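Local coordinates for nitrogenase molybdenum-iron protein alpha chain (Clostridium pasteurianum, PDB 4WES), which carries the iron-molybdenum cofactor and shares the [8Fe-7S] cluster with the beta chain in the enzyme that reduces dinitrogen to ammonia, at residues 186-199 with 264-277. Sequence-based numbering, arbitrary orientation.
Sequences HHIANNTVMTDIIG and RSINYIAEMMETKY. With ICS (iron-sulfur-molybdenum cluster with interstitial carbon), chain F.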
loop_
_atom_site.group_PDB
_atom_site.type_symbol
_atom_site.label_atom_id
_atom_site.label_comp_id
_atom_site.label_asym_id
_atom_site.label_seq_id
_atom_site.Cartn_x
_atom_site.Cartn_y
_atom_site.Cartn_z
ATOM N N HIS A 186 -33.282 -21.174 -14.447
ATOM C CA HIS A 186 -32.705 -22.476 -14.721
ATOM C C HIS A 186 -33.531 -23.195 -15.775
ATOM O O HIS A 186 -33.003 -23.773 -16.736
ATOM C CB HIS A 186 -32.730 -23.396 -13.504
ATOM C CG HIS A 186 -32.040 -22.887 -12.282
ATOM N ND1 HIS A 186 -32.395 -23.355 -11.031
ATOM C CD2 HIS A 186 -31.047 -21.988 -12.114
ATOM C CE1 HIS A 186 -31.606 -22.774 -10.150
ATOM N NE2 HIS A 186 -30.803 -21.932 -10.766
ATOM N N HIS A 187 -34.851 -23.182 -15.575
ATOM C CA HIS A 187 -35.739 -23.944 -16.464
ATOM C C HIS A 187 -35.650 -23.376 -17.893
ATOM O O HIS A 187 -35.546 -24.112 -18.874
ATOM C CB HIS A 187 -37.146 -23.882 -15.906
ATOM C CG HIS A 187 -38.092 -24.860 -16.516
ATOM N ND1 HIS A 187 -39.273 -25.191 -15.908
ATOM C CD2 HIS A 187 -38.020 -25.609 -17.631
ATOM C CE1 HIS A 187 -39.915 -26.091 -16.628
ATOM N NE2 HIS A 187 -39.174 -26.353 -17.684
ATOM N N ILE A 188 -35.697 -22.054 -18.000
ATOM C CA ILE A 188 -35.612 -21.380 -19.285
ATOM C C ILE A 188 -34.279 -21.715 -19.960
ATOM O O ILE A 188 -34.233 -22.008 -21.181
ATOM C CB ILE A 188 -35.790 -19.856 -19.082
ATOM C CG1 ILE A 188 -37.240 -19.555 -18.673
ATOM C CG2 ILE A 188 -35.438 -19.078 -20.356
ATOM C CD1 ILE A 188 -37.446 -18.204 -18.008
ATOM N N ALA A 189 -33.174 -21.710 -19.230
ATOM C CA ALA A 189 -31.900 -22.070 -19.805
ATOM C C ALA A 189 -31.909 -23.514 -20.277
ATOM O O ALA A 189 -31.420 -23.827 -21.381
ATOM C CB ALA A 189 -30.769 -21.845 -18.814
ATOM N N ASN A 190 -32.397 -24.418 -19.432
ATOM C CA ASN A 190 -32.364 -25.834 -19.775
ATOM C C ASN A 190 -33.123 -26.128 -21.058
ATOM O O ASN A 190 -32.713 -26.975 -21.844
ATOM C CB ASN A 190 -32.956 -26.713 -18.655
ATOM C CG ASN A 190 -31.969 -27.074 -17.524
ATOM O OD1 ASN A 190 -31.816 -28.243 -17.220
ATOM N ND2 ASN A 190 -31.321 -26.081 -16.925
ATOM N N ASN A 191 -34.249 -25.457 -21.261
ATOM C CA ASN A 191 -35.079 -25.741 -22.430
ATOM C C ASN A 191 -34.284 -25.505 -23.703
ATOM O O ASN A 191 -34.259 -26.346 -24.610
ATOM C CB ASN A 191 -36.323 -24.886 -22.441
ATOM C CG ASN A 191 -37.343 -25.310 -21.428
ATOM O OD1 ASN A 191 -37.282 -26.412 -20.859
ATOM N ND2 ASN A 191 -38.319 -24.423 -21.192
ATOM N N THR A 192 -33.641 -24.354 -23.806
ATOM C CA THR A 192 -32.910 -23.996 -25.024
ATOM C C THR A 192 -31.609 -24.774 -25.153
ATOM O O THR A 192 -31.228 -25.200 -26.251
ATOM C CB THR A 192 -32.711 -22.473 -25.086
ATOM O OG1 THR A 192 -33.988 -21.867 -25.290
ATOM C CG2 THR A 192 -31.713 -22.060 -26.132
ATOM N N VAL A 193 -30.909 -25.017 -24.047
ATOM C CA VAL A 193 -29.714 -25.854 -24.130
ATOM C C VAL A 193 -30.079 -27.246 -24.666
ATOM O O VAL A 193 -29.382 -27.789 -25.542
ATOM C CB VAL A 193 -29.031 -25.948 -22.742
ATOM C CG1 VAL A 193 -27.943 -27.012 -22.750
ATOM C CG2 VAL A 193 -28.432 -24.607 -22.350
ATOM N N MET A 194 -31.151 -27.827 -24.140
ATOM C CA MET A 194 -31.540 -29.173 -24.559
ATOM C C MET A 194 -31.830 -29.262 -26.040
ATOM O O MET A 194 -31.338 -30.169 -26.708
ATOM C CB MET A 194 -32.739 -29.653 -23.755
ATOM C CG MET A 194 -33.132 -31.091 -24.065
ATOM S SD MET A 194 -31.911 -32.263 -23.428
ATOM C CE MET A 194 -32.326 -33.683 -24.441
ATOM N N THR A 195 -32.681 -28.382 -26.543
ATOM C CA THR A 195 -33.128 -28.532 -27.919
ATOM C C THR A 195 -32.177 -27.949 -28.926
ATOM O O THR A 195 -32.110 -28.438 -30.055
ATOM C CB THR A 195 -34.525 -27.965 -28.119
ATOM O OG1 THR A 195 -34.531 -26.585 -27.827
ATOM C CG2 THR A 195 -35.553 -28.657 -27.219
ATOM N N ASP A 196 -31.450 -26.898 -28.549
ATOM C CA ASP A 196 -30.696 -26.141 -29.557
ATOM C C ASP A 196 -29.187 -26.334 -29.475
ATOM O O ASP A 196 -28.471 -25.885 -30.383
ATOM C CB ASP A 196 -31.049 -24.639 -29.466
ATOM C CG ASP A 196 -32.516 -24.358 -29.696
ATOM O OD1 ASP A 196 -33.270 -25.276 -30.044
ATOM O OD2 ASP A 196 -32.925 -23.207 -29.478
ATOM N N ILE A 197 -28.719 -26.978 -28.408
ATOM C CA ILE A 197 -27.285 -27.191 -28.218
ATOM C C ILE A 197 -26.941 -28.688 -28.113
ATOM O O ILE A 197 -26.172 -29.224 -28.897
ATOM C CB ILE A 197 -26.682 -26.349 -27.040
ATOM C CG1 ILE A 197 -27.072 -24.885 -27.184
ATOM C CG2 ILE A 197 -25.179 -26.558 -26.991
ATOM C CD1 ILE A 197 -26.580 -24.010 -26.056
ATOM N N ILE A 198 -27.483 -29.348 -27.089
ATOM C CA ILE A 198 -27.161 -30.751 -26.835
ATOM C C ILE A 198 -27.535 -31.611 -28.045
ATOM O O ILE A 198 -28.662 -31.535 -28.563
ATOM C CB ILE A 198 -27.882 -31.268 -25.561
ATOM C CG1 ILE A 198 -27.306 -30.554 -24.336
ATOM C CG2 ILE A 198 -27.761 -32.784 -25.443
ATOM C CD1 ILE A 198 -27.969 -30.923 -23.019
ATOM N N GLY A 199 -26.589 -32.454 -28.473
ATOM C CA GLY A 199 -26.799 -33.387 -29.581
ATOM C C GLY A 199 -26.550 -32.794 -30.945
ATOM O O GLY A 199 -26.727 -33.475 -31.933
ATOM N N ARG A 264 -31.642 -29.114 -8.585
ATOM C CA ARG A 264 -32.608 -28.106 -8.929
ATOM C C ARG A 264 -32.345 -27.494 -10.308
ATOM O O ARG A 264 -33.271 -27.306 -11.099
ATOM C CB ARG A 264 -32.605 -26.997 -7.840
ATOM C CG ARG A 264 -33.576 -25.857 -8.052
ATOM C CD ARG A 264 -35.042 -26.223 -7.954
ATOM N NE ARG A 264 -35.600 -26.778 -9.187
ATOM C CZ ARG A 264 -36.335 -27.869 -9.304
ATOM N NH1 ARG A 264 -36.511 -28.713 -8.308
ATOM N NH2 ARG A 264 -36.839 -28.154 -10.497
ATOM N N SER A 265 -31.082 -27.122 -10.583
ATOM C CA SER A 265 -30.822 -26.345 -11.769
ATOM C C SER A 265 -30.779 -27.161 -13.054
ATOM O O SER A 265 -30.951 -26.583 -14.128
ATOM C CB SER A 265 -29.498 -25.576 -11.677
ATOM O OG SER A 265 -28.376 -26.456 -11.668
ATOM N N ILE A 266 -30.557 -28.481 -12.963
ATOM C CA ILE A 266 -30.240 -29.261 -14.163
ATOM C C ILE A 266 -31.099 -30.475 -14.348
ATOM O O ILE A 266 -30.933 -31.214 -15.346
ATOM C CB ILE A 266 -28.725 -29.669 -14.195
ATOM C CG1 ILE A 266 -28.134 -29.709 -15.606
ATOM C CG2 ILE A 266 -28.486 -30.915 -13.381
ATOM C CD1 ILE A 266 -28.127 -28.364 -16.312
ATOM N N ASN A 267 -32.000 -30.772 -13.408
ATOM C CA ASN A 267 -32.779 -32.002 -13.507
ATOM C C ASN A 267 -33.624 -32.039 -14.780
ATOM O O ASN A 267 -33.941 -33.122 -15.277
ATOM C CB ASN A 267 -33.646 -32.303 -12.269
ATOM C CG ASN A 267 -34.861 -31.399 -12.113
ATOM O OD1 ASN A 267 -35.975 -31.854 -12.373
ATOM N ND2 ASN A 267 -34.660 -30.163 -11.680
ATOM N N TYR A 268 -33.994 -30.866 -15.291
ATOM C CA TYR A 268 -34.769 -30.789 -16.533
ATOM C C TYR A 268 -34.009 -31.512 -17.664
ATOM O O TYR A 268 -34.553 -32.404 -18.340
ATOM C CB TYR A 268 -35.036 -29.338 -16.950
ATOM C CG TYR A 268 -35.476 -28.449 -15.797
ATOM C CD1 TYR A 268 -36.806 -28.346 -15.418
ATOM C CD2 TYR A 268 -34.540 -27.682 -15.111
ATOM C CE1 TYR A 268 -37.173 -27.550 -14.339
ATOM C CE2 TYR A 268 -34.907 -26.903 -14.045
ATOM C CZ TYR A 268 -36.221 -26.819 -13.671
ATOM O OH TYR A 268 -36.635 -26.000 -12.622
ATOM N N ILE A 269 -32.756 -31.124 -17.857
ATOM C CA ILE A 269 -31.860 -31.771 -18.835
ATOM C C ILE A 269 -31.592 -33.234 -18.503
ATOM O O ILE A 269 -31.572 -34.079 -19.409
ATOM C CB ILE A 269 -30.579 -30.948 -19.020
ATOM C CG1 ILE A 269 -30.844 -29.789 -19.979
ATOM C CG2 ILE A 269 -29.426 -31.788 -19.535
ATOM C CD1 ILE A 269 -29.796 -28.711 -19.959
ATOM N N ALA A 270 -31.412 -33.569 -17.223
ATOM C CA ALA A 270 -31.206 -34.968 -16.871
ATOM C C ALA A 270 -32.373 -35.820 -17.337
ATOM O O ALA A 270 -32.200 -36.882 -17.955
ATOM C CB ALA A 270 -30.982 -35.135 -15.385
ATOM N N GLU A 271 -33.586 -35.366 -17.046
ATOM C CA GLU A 271 -34.790 -36.069 -17.478
ATOM C C GLU A 271 -34.871 -36.164 -18.996
ATOM O O GLU A 271 -35.174 -37.236 -19.556
ATOM C CB GLU A 271 -36.021 -35.348 -16.958
ATOM C CG GLU A 271 -36.284 -35.377 -15.464
ATOM C CD GLU A 271 -37.473 -34.504 -15.031
ATOM O OE1 GLU A 271 -38.089 -33.819 -15.892
ATOM O OE2 GLU A 271 -37.799 -34.499 -13.829
ATOM N N MET A 272 -34.674 -35.041 -19.665
ATOM C CA MET A 272 -34.840 -35.013 -21.120
ATOM C C MET A 272 -33.791 -35.840 -21.838
ATOM O O MET A 272 -34.085 -36.446 -22.866
ATOM C CB MET A 272 -34.895 -33.582 -21.656
ATOM C CG MET A 272 -36.154 -32.866 -21.216
ATOM S SD MET A 272 -36.408 -31.228 -21.920
ATOM C CE MET A 272 -35.254 -30.263 -20.955
ATOM N N MET A 273 -32.560 -35.869 -21.328
ATOM C CA MET A 273 -31.530 -36.706 -21.932
ATOM C C MET A 273 -31.865 -38.186 -21.772
ATOM O O MET A 273 -31.575 -38.998 -22.655
ATOM C CB MET A 273 -30.152 -36.379 -21.386
ATOM C CG MET A 273 -29.637 -35.039 -21.840
ATOM S SD MET A 273 -27.946 -34.689 -21.321
ATOM C CE MET A 273 -27.036 -35.731 -22.452
ATOM N N GLU A 274 -32.429 -38.565 -20.624
ATOM C CA GLU A 274 -32.870 -39.931 -20.451
ATOM C C GLU A 274 -33.982 -40.269 -21.455
ATOM O O GLU A 274 -33.947 -41.320 -22.098
ATOM C CB GLU A 274 -33.338 -40.216 -19.022
ATOM C CG GLU A 274 -33.684 -41.682 -18.797
ATOM C CD GLU A 274 -33.941 -42.077 -17.371
ATOM O OE1 GLU A 274 -33.770 -41.250 -16.462
ATOM O OE2 GLU A 274 -34.373 -43.218 -17.183
ATOM N N THR A 275 -34.978 -39.383 -21.609
ATOM C CA THR A 275 -36.077 -39.662 -22.515
ATOM C C THR A 275 -35.606 -39.734 -23.976
ATOM O O THR A 275 -36.011 -40.628 -24.738
ATOM C CB THR A 275 -37.133 -38.573 -22.372
ATOM O OG1 THR A 275 -37.598 -38.582 -21.018
ATOM C CG2 THR A 275 -38.248 -38.760 -23.354
ATOM N N LYS A 276 -34.794 -38.760 -24.387
ATOM C CA LYS A 276 -34.450 -38.607 -25.797
ATOM C C LYS A 276 -33.343 -39.566 -26.239
ATOM O O LYS A 276 -33.404 -40.102 -27.344
ATOM C CB LYS A 276 -34.055 -37.166 -26.097
ATOM C CG LYS A 276 -33.738 -36.907 -27.564
ATOM C CD LYS A 276 -33.604 -35.412 -27.862
ATOM C CE LYS A 276 -33.221 -35.167 -29.309
ATOM N NZ LYS A 276 -33.244 -33.730 -29.667
ATOM N N TYR A 277 -32.339 -39.758 -25.389
ATOM C CA TYR A 277 -31.140 -40.534 -25.743
ATOM C C TYR A 277 -31.031 -41.902 -25.041
ATOM O O TYR A 277 -30.237 -42.734 -25.468
ATOM C CB TYR A 277 -29.871 -39.703 -25.475
ATOM C CG TYR A 277 -29.808 -38.452 -26.278
ATOM C CD1 TYR A 277 -29.645 -38.491 -27.672
ATOM C CD2 TYR A 277 -29.936 -37.199 -25.686
ATOM C CE1 TYR A 277 -29.619 -37.335 -28.436
ATOM C CE2 TYR A 277 -29.896 -36.068 -26.441
ATOM C CZ TYR A 277 -29.732 -36.116 -27.808
ATOM O OH TYR A 277 -29.704 -34.957 -28.534
HETATM FE FE1 ICS F . -27.488 -25.195 -8.129
HETATM MO MO1 ICS F . -25.605 -19.059 -5.447
HETATM FE FE2 ICS F . -28.032 -22.593 -8.088
HETATM FE FE3 ICS F . -25.494 -23.424 -7.978
HETATM FE FE4 ICS F . -27.130 -23.840 -5.926
HETATM FE FE5 ICS F . -26.462 -21.557 -4.923
HETATM FE FE6 ICS F . -27.299 -20.330 -7.096
HETATM FE FE7 ICS F . -24.841 -21.137 -6.952
HETATM C CX ICS F . -26.561 -22.192 -6.803
HETATM S S1A ICS F . -29.169 -24.169 -6.933
HETATM S S1B ICS F . -27.798 -19.740 -5.006
HETATM S S2A ICS F . -26.936 -23.708 -9.734
HETATM S S2B ICS F . -28.908 -20.600 -8.548
HETATM S S3A ICS F . -27.065 -23.381 -3.743
HETATM S S3B ICS F . -25.536 -19.185 -7.816
HETATM S S4A ICS F . -25.620 -25.343 -6.779
HETATM S S4B ICS F . -24.322 -20.909 -4.803
HETATM S S5A ICS F . -23.532 -22.381 -8.214
HETATM O O HOH W 1 -34.938 -24.711 -11.047
HETATM O O HOH W 2 -31.371 -32.702 -27.732
HETATM O O HOH W 3 -29.748 -35.051 -31.212
#
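Helices 186-196 and 264-277 run in the same general direction, crossing at -29° with axes 8.4 Å apart, their CA atoms nearest at His186 and Ser265, both in the iron-molybdenum cofactor pocket. There Ser265 CB lies over the centre of the His186 imidazole in a CH-pi contact, while His186 NE2 at the ring's edge comes 3.2 Å from sulfur S2B of the cluster. Water 1 ties His186 ND1 to Arg264 NE and Tyr268 OH, consistent with holding the ring's rotation from its other nitrogen; the Arg264 guanidinium also bonds Tyr268 OH and forms a salt bridge with Asp374.

One turn on, Asn190 illustrates how a buried amide can serve a helix break. Its side chain is a knob among Ser265, Ile266, Tyr268 and Ile269. The Ile269 N-H, lacking a helical partner at the kink, meets a lone pair of Asn190 OD1 (N to OD1 3.1 Å), and Asn190 ND2 donates bent hydrogen bonds to Ser265 O (2.9 Å) and His186 O, both tilted from the amide plane. Beside it His187, its CG anti to the backbone N (chi1 -167°), lays its ring in an offset stack on Tyr268, centroids 4.2 Å apart.

Farther along, Met194 bends at chi2 (70°), bringing SD to Met272 CB (3.7 Å) and CE against Tyr277.

Helix 54-63 packs on His186, Ala189 and Val193, and helix 263-277 follows strand 257-260 and the cluster ligand Cys262.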